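Local coordinates for cGAS/DncV-like nucleotidyltransferase in E. coli homolog (Elizabethkingia meningoseptica ATCC 13253 = NBRC 12535, PDB 6E0O), which synthesises cyclic dinucleotide second messengers from nucleoside triphosphates as part of a CBASS system that defends the bacterium against phage, at residues Tyr50-Asn55 and Phe218-Val223; Asp104-Leu109 and Thr115-Lys120. One frame throughout, in Å; residues are numbered along the deposited sequence.

The contacts lie in different parts of the synthase, centres 27 Å apart and nearest atoms about 16 Å apart, too far to touch. Interaction 1 is deep, its centre about 5 Å from that of the chain; it holds Tyr50, Arg51 and Asn52 of the probable GTP site, and the side chain of Thr54 is about 8 Å from the bound magnesium ion. Interaction 2 is centred about 22 Å from that point, where helix 98-113 meets strand 117-119, its nearest atom about 7 Å from the bound nucleic acid and the side chain of Leu109 about 9 Å from that of Asp136, a probable magnesium ligand. Both its segments fall in sequence between those of interaction 1.

Interaction 1. Residues Tyr50-Asn55 and Phe218-Val223; sequences YRNNTN and FIECLV
The amide of Asn52 and the carboxylate of Glu220 stand 74° apart, nearly perpendicular, and ND2 of Asn52 comes no closer than 3.7 Å to OE1 of Glu220. A third flat group lies within Tyr50-Asn55: ND2 of Asn55 sits over the centre of one face of the Tyr50 ring, 3.1 Å above its plane. No direct hydrogen bond joins the segments; a single water bridges them. It accepts from ND2 of Asn52 at 2.8 Å, bonds to OG1 of Thr54 at 2.9 Å, and meets OE2 of Glu220 at a distance short enough to be read with caution. Glu220 arrives as an extended chain (chi2 179°), which carries its carboxylate from helix 216-224 out to the water beside Asn52 and Thr54. The Thr54 hydroxyl is swung between its backbone N and carbonyl carbon (chi1 58°) and approaches the Glu220 side chain from the opposite direction. The strongest polar partner of this buried acid is His174, whose NE2 bonds to OE1. Asn53, with positive phi, is where the backbone leaves helical geometry on the way to Thr54, whose carbonyl bonds to Lys197. Helix 48-52, which begins with Gly48 and Ser49 after strand 42-47, carries the Gly-Ser (GS) motif of the nucleotidyltransferase fold, consistent with a role of Gly48-Asn52, Lys197 and Ser216 in binding GTP.

Interaction 2. Residues Asp104-Leu109 and Thr115-Lys120; sequences DTEEAL and TSVERK
This is a mixed contact, an apolar patch and a long salt bridge side by side, made where helix 98-113 packs against the strand that follows it after a tight return: Leu109 and Glu106 on the helix meet Val117 and Arg119 on the strand. The segments run almost antiparallel, 165° between their directions, with their axes 9.0 Å apart. At the end nearer the turn, CG2 of Val117 fits against the helix backbone, 3.7 Å from the carbonyl O of Leu109, and packs on CB of Leu109 at 4.0 Å. The other methyl, CG1, lies anti to the backbone N of Val117 (chi1 178°) and reaches CG of Glu106. Further along, the stretched Glu106 chain crosses that of Arg119 at about a right angle. OE1 of Glu106 comes in at the guanidinium edge, in its plane, 3.5 Å from NH1 of Arg119, while the two planes are turned 57° apart. That same oxygen lies 3.4 Å from CD of Arg119, so the carboxylate lies against the CD methylene as well as near NH1. A water also bridges the two: it accepts from N of Arg119 at 2.9 Å and donates to OE2 of Glu106 over a longer 3.3 Å. The stronger partners lie outside, Arg110 for Glu106 and Asp162 for Arg119, so the pair across the contact is a secondary link. On the sheet side, Leu109 and Val117 both touch Ile124 of the antiparallel strand 124-126, and Leu109 also touches Leu34 of helix 21-38 and Val137 of strand 135-147, which ties the helix to the sheet.

Interaction 1. Residues Tyr50-Asn55 and Phe218-Val223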
# COMPACT_ATOMS: atom_id res chain seq x y z
N TYR A 50 2.16 -0.03 6.68
CA TYR A 50 3.06 0.34 7.78
C TYR A 50 4.12 1.32 7.30
O TYR A 50 4.51 2.22 8.04
CB TYR A 50 3.69 -0.89 8.41
CG TYR A 50 2.80 -1.61 9.40
CD1 TYR A 50 1.94 -2.62 9.00
CD2 TYR A 50 2.83 -1.28 10.75
CE1 TYR A 50 1.14 -3.29 9.90
CE2 TYR A 50 2.05 -1.96 11.67
CZ TYR A 50 1.20 -2.95 11.24
OH TYR A 50 0.42 -3.60 12.16
N ARG A 51 4.61 1.14 6.06
CA ARG A 51 5.60 2.06 5.52
C ARG A 51 5.00 3.45 5.30
O ARG A 51 5.62 4.47 5.63
CB ARG A 51 6.16 1.52 4.21
CG ARG A 51 7.18 2.43 3.54
CD ARG A 51 8.49 2.44 4.29
NE ARG A 51 9.43 3.42 3.75
CZ ARG A 51 10.22 3.23 2.70
NH1 ARG A 51 10.19 2.08 2.04
NH2 ARG A 51 11.03 4.19 2.30
N ASN A 52 3.82 3.50 4.71
CA ASN A 52 3.19 4.76 4.34
C ASN A 52 2.31 5.33 5.44
O ASN A 52 1.76 6.42 5.27
CB ASN A 52 2.39 4.56 3.06
CG ASN A 52 3.22 3.97 1.95
OD1 ASN A 52 4.33 4.43 1.70
ND2 ASN A 52 2.70 2.96 1.28
N ASN A 53 2.19 4.62 6.56
CA ASN A 53 1.41 5.05 7.72
C ASN A 53 -0.07 5.25 7.39
O ASN A 53 -0.67 6.26 7.76
CB ASN A 53 2.01 6.29 8.39
CG ASN A 53 1.57 6.42 9.83
OD1 ASN A 53 1.32 5.42 10.51
ND2 ASN A 53 1.48 7.65 10.31
N THR A 54 -0.66 4.26 6.73
CA THR A 54 -2.06 4.33 6.34
C THR A 54 -2.90 3.19 6.93
O THR A 54 -3.96 2.88 6.39
CB THR A 54 -2.17 4.34 4.82
OG1 THR A 54 -1.54 3.16 4.31
CG2 THR A 54 -1.51 5.58 4.23
N ASN A 55 -2.48 2.59 8.04
CA ASN A 55 -3.24 1.50 8.64
C ASN A 55 -4.46 2.03 9.38
O ASN A 55 -4.38 3.00 10.13
CB ASN A 55 -2.39 0.80 9.70
CG ASN A 55 -1.49 -0.24 9.13
OD1 ASN A 55 -1.91 -1.09 8.34
ND2 ASN A 55 -0.23 -0.18 9.51
N PHE A 218 -4.89 1.68 -4.67
CA PHE A 218 -5.74 2.44 -5.58
C PHE A 218 -6.29 3.68 -4.89
O PHE A 218 -6.25 4.78 -5.45
CB PHE A 218 -6.85 1.51 -6.07
CG PHE A 218 -7.62 2.00 -7.25
CD1 PHE A 218 -7.01 2.27 -8.45
CD2 PHE A 218 -9.00 2.11 -7.17
CE1 PHE A 218 -7.74 2.67 -9.55
CE2 PHE A 218 -9.73 2.52 -8.26
CZ PHE A 218 -9.10 2.78 -9.45
N ILE A 219 -6.78 3.52 -3.65
CA ILE A 219 -7.28 4.67 -2.90
C ILE A 219 -6.18 5.72 -2.74
O ILE A 219 -6.40 6.92 -2.95
CB ILE A 219 -7.86 4.22 -1.55
CG1 ILE A 219 -9.10 3.35 -1.76
CG2 ILE A 219 -8.16 5.43 -0.66
CD1 ILE A 219 -9.66 2.74 -0.49
N GLU A 220 -4.98 5.27 -2.34
CA GLU A 220 -3.88 6.21 -2.14
C GLU A 220 -3.59 6.99 -3.41
O GLU A 220 -3.37 8.21 -3.35
CB GLU A 220 -2.63 5.46 -1.69
CG GLU A 220 -2.73 4.98 -0.26
CD GLU A 220 -1.53 4.20 0.21
OE1 GLU A 220 -0.39 4.67 0.06
OE2 GLU A 220 -1.75 3.10 0.74
N CYS A 221 -3.60 6.32 -4.56
CA CYS A 221 -3.32 7.01 -5.82
C CYS A 221 -4.44 7.97 -6.19
O CYS A 221 -4.17 9.07 -6.68
CB CYS A 221 -3.10 5.99 -6.94
SG CYS A 221 -1.60 4.98 -6.81
N LEU A 222 -5.70 7.57 -5.98
CA LEU A 222 -6.81 8.46 -6.32
C LEU A 222 -6.72 9.76 -5.53
O LEU A 222 -6.81 10.85 -6.10
CB LEU A 222 -8.15 7.79 -6.05
CG LEU A 222 -8.50 6.60 -6.93
CD1 LEU A 222 -9.74 5.91 -6.37
CD2 LEU A 222 -8.72 7.02 -8.36
N VAL A 223 -6.56 9.66 -4.21
CA VAL A 223 -6.51 10.87 -3.40
C VAL A 223 -5.28 11.69 -3.74
O VAL A 223 -5.31 12.93 -3.67
CB VAL A 223 -6.60 10.52 -1.90
CG1 VAL A 223 -6.63 11.78 -1.06
CG2 VAL A 223 -7.84 9.67 -1.62
O HOH W 1 0.14 2.17 2.12

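Interaction 2. Residues Asp104-Leu109 and Thr115-Lys120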
# COMPACT_ATOMS: atom_id res chain seq x y z
N ASP A 104 13.62 -20.66 -1.54
CA ASP A 104 14.61 -20.53 -0.48
C ASP A 104 14.10 -19.62 0.63
O ASP A 104 14.38 -19.86 1.82
CB ASP A 104 15.91 -19.98 -1.06
CG ASP A 104 16.64 -20.99 -1.93
OD1 ASP A 104 16.25 -22.18 -1.96
OD2 ASP A 104 17.63 -20.58 -2.58
N THR A 105 13.35 -18.58 0.27
CA THR A 105 12.75 -17.69 1.26
C THR A 105 11.75 -18.46 2.11
O THR A 105 11.75 -18.35 3.34
CB THR A 105 12.08 -16.51 0.56
OG1 THR A 105 13.04 -15.79 -0.21
CG2 THR A 105 11.46 -15.57 1.57
N GLU A 106 10.89 -19.25 1.46
CA GLU A 106 9.93 -20.06 2.20
C GLU A 106 10.63 -21.02 3.15
O GLU A 106 10.22 -21.18 4.30
CB GLU A 106 9.04 -20.80 1.20
CG GLU A 106 7.93 -21.59 1.84
CD GLU A 106 7.04 -22.29 0.83
OE1 GLU A 106 7.25 -22.14 -0.39
OE2 GLU A 106 6.12 -23.01 1.26
N GLU A 107 11.72 -21.63 2.69
CA GLU A 107 12.47 -22.57 3.51
C GLU A 107 13.07 -21.88 4.72
O GLU A 107 12.99 -22.38 5.85
CB GLU A 107 13.55 -23.20 2.65
CG GLU A 107 14.38 -24.25 3.30
CD GLU A 107 15.23 -24.98 2.28
OE1 GLU A 107 14.67 -25.47 1.27
OE2 GLU A 107 16.46 -25.04 2.47
N ALA A 108 13.71 -20.72 4.50
CA ALA A 108 14.29 -19.98 5.61
C ALA A 108 13.24 -19.66 6.66
O ALA A 108 13.51 -19.77 7.86
CB ALA A 108 14.93 -18.69 5.09
N LEU A 109 12.04 -19.29 6.22
CA LEU A 109 10.98 -18.95 7.16
C LEU A 109 10.42 -20.20 7.83
O LEU A 109 10.21 -20.21 9.05
CB LEU A 109 9.90 -18.17 6.42
CG LEU A 109 10.35 -16.80 5.90
CD1 LEU A 109 9.33 -16.21 4.94
CD2 LEU A 109 10.59 -15.85 7.07
N THR A 115 4.81 -24.25 11.12
CA THR A 115 3.45 -24.33 10.60
C THR A 115 2.79 -22.98 10.41
O THR A 115 1.70 -22.93 9.81
CB THR A 115 2.60 -25.20 11.54
OG1 THR A 115 2.65 -24.65 12.86
CG2 THR A 115 3.14 -26.63 11.56
N SER A 116 3.39 -21.89 10.88
CA SER A 116 2.86 -20.56 10.63
C SER A 116 3.16 -20.04 9.23
O SER A 116 2.64 -18.98 8.86
CB SER A 116 3.44 -19.56 11.64
OG SER A 116 3.06 -19.90 12.97
N VAL A 117 3.97 -20.74 8.44
CA VAL A 117 4.38 -20.27 7.13
C VAL A 117 3.42 -20.81 6.08
O VAL A 117 3.19 -22.02 6.00
CB VAL A 117 5.83 -20.70 6.83
CG1 VAL A 117 6.23 -20.26 5.43
CG2 VAL A 117 6.76 -20.12 7.86
N GLU A 118 2.89 -19.90 5.26
CA GLU A 118 1.98 -20.27 4.17
C GLU A 118 2.40 -19.53 2.91
O GLU A 118 2.41 -18.30 2.89
CB GLU A 118 0.54 -19.93 4.53
CG GLU A 118 0.05 -20.60 5.80
CD GLU A 118 -1.39 -20.25 6.14
OE1 GLU A 118 -1.88 -20.72 7.19
OE2 GLU A 118 -2.02 -19.51 5.36
N ARG A 119 2.72 -20.27 1.87
CA ARG A 119 3.03 -19.65 0.59
C ARG A 119 1.77 -19.07 -0.02
O ARG A 119 0.72 -19.72 -0.05
CB ARG A 119 3.64 -20.68 -0.35
CG ARG A 119 3.97 -20.11 -1.70
CD ARG A 119 4.82 -21.06 -2.49
NE ARG A 119 5.10 -20.55 -3.82
CZ ARG A 119 6.29 -20.64 -4.41
NH1 ARG A 119 7.31 -21.19 -3.76
NH2 ARG A 119 6.46 -20.16 -5.63
N LYS A 120 1.87 -17.84 -0.50
CA LYS A 120 0.78 -17.15 -1.18
C LYS A 120 1.22 -16.78 -2.60
O LYS A 120 2.37 -16.95 -2.98
CB LYS A 120 0.34 -15.92 -0.40
CG LYS A 120 -0.05 -16.20 1.04
CD LYS A 120 -1.29 -17.06 1.15
CE LYS A 120 -1.54 -17.44 2.61
NZ LYS A 120 -2.74 -18.29 2.78
O HOH W 2 2.97 -23.14 2.10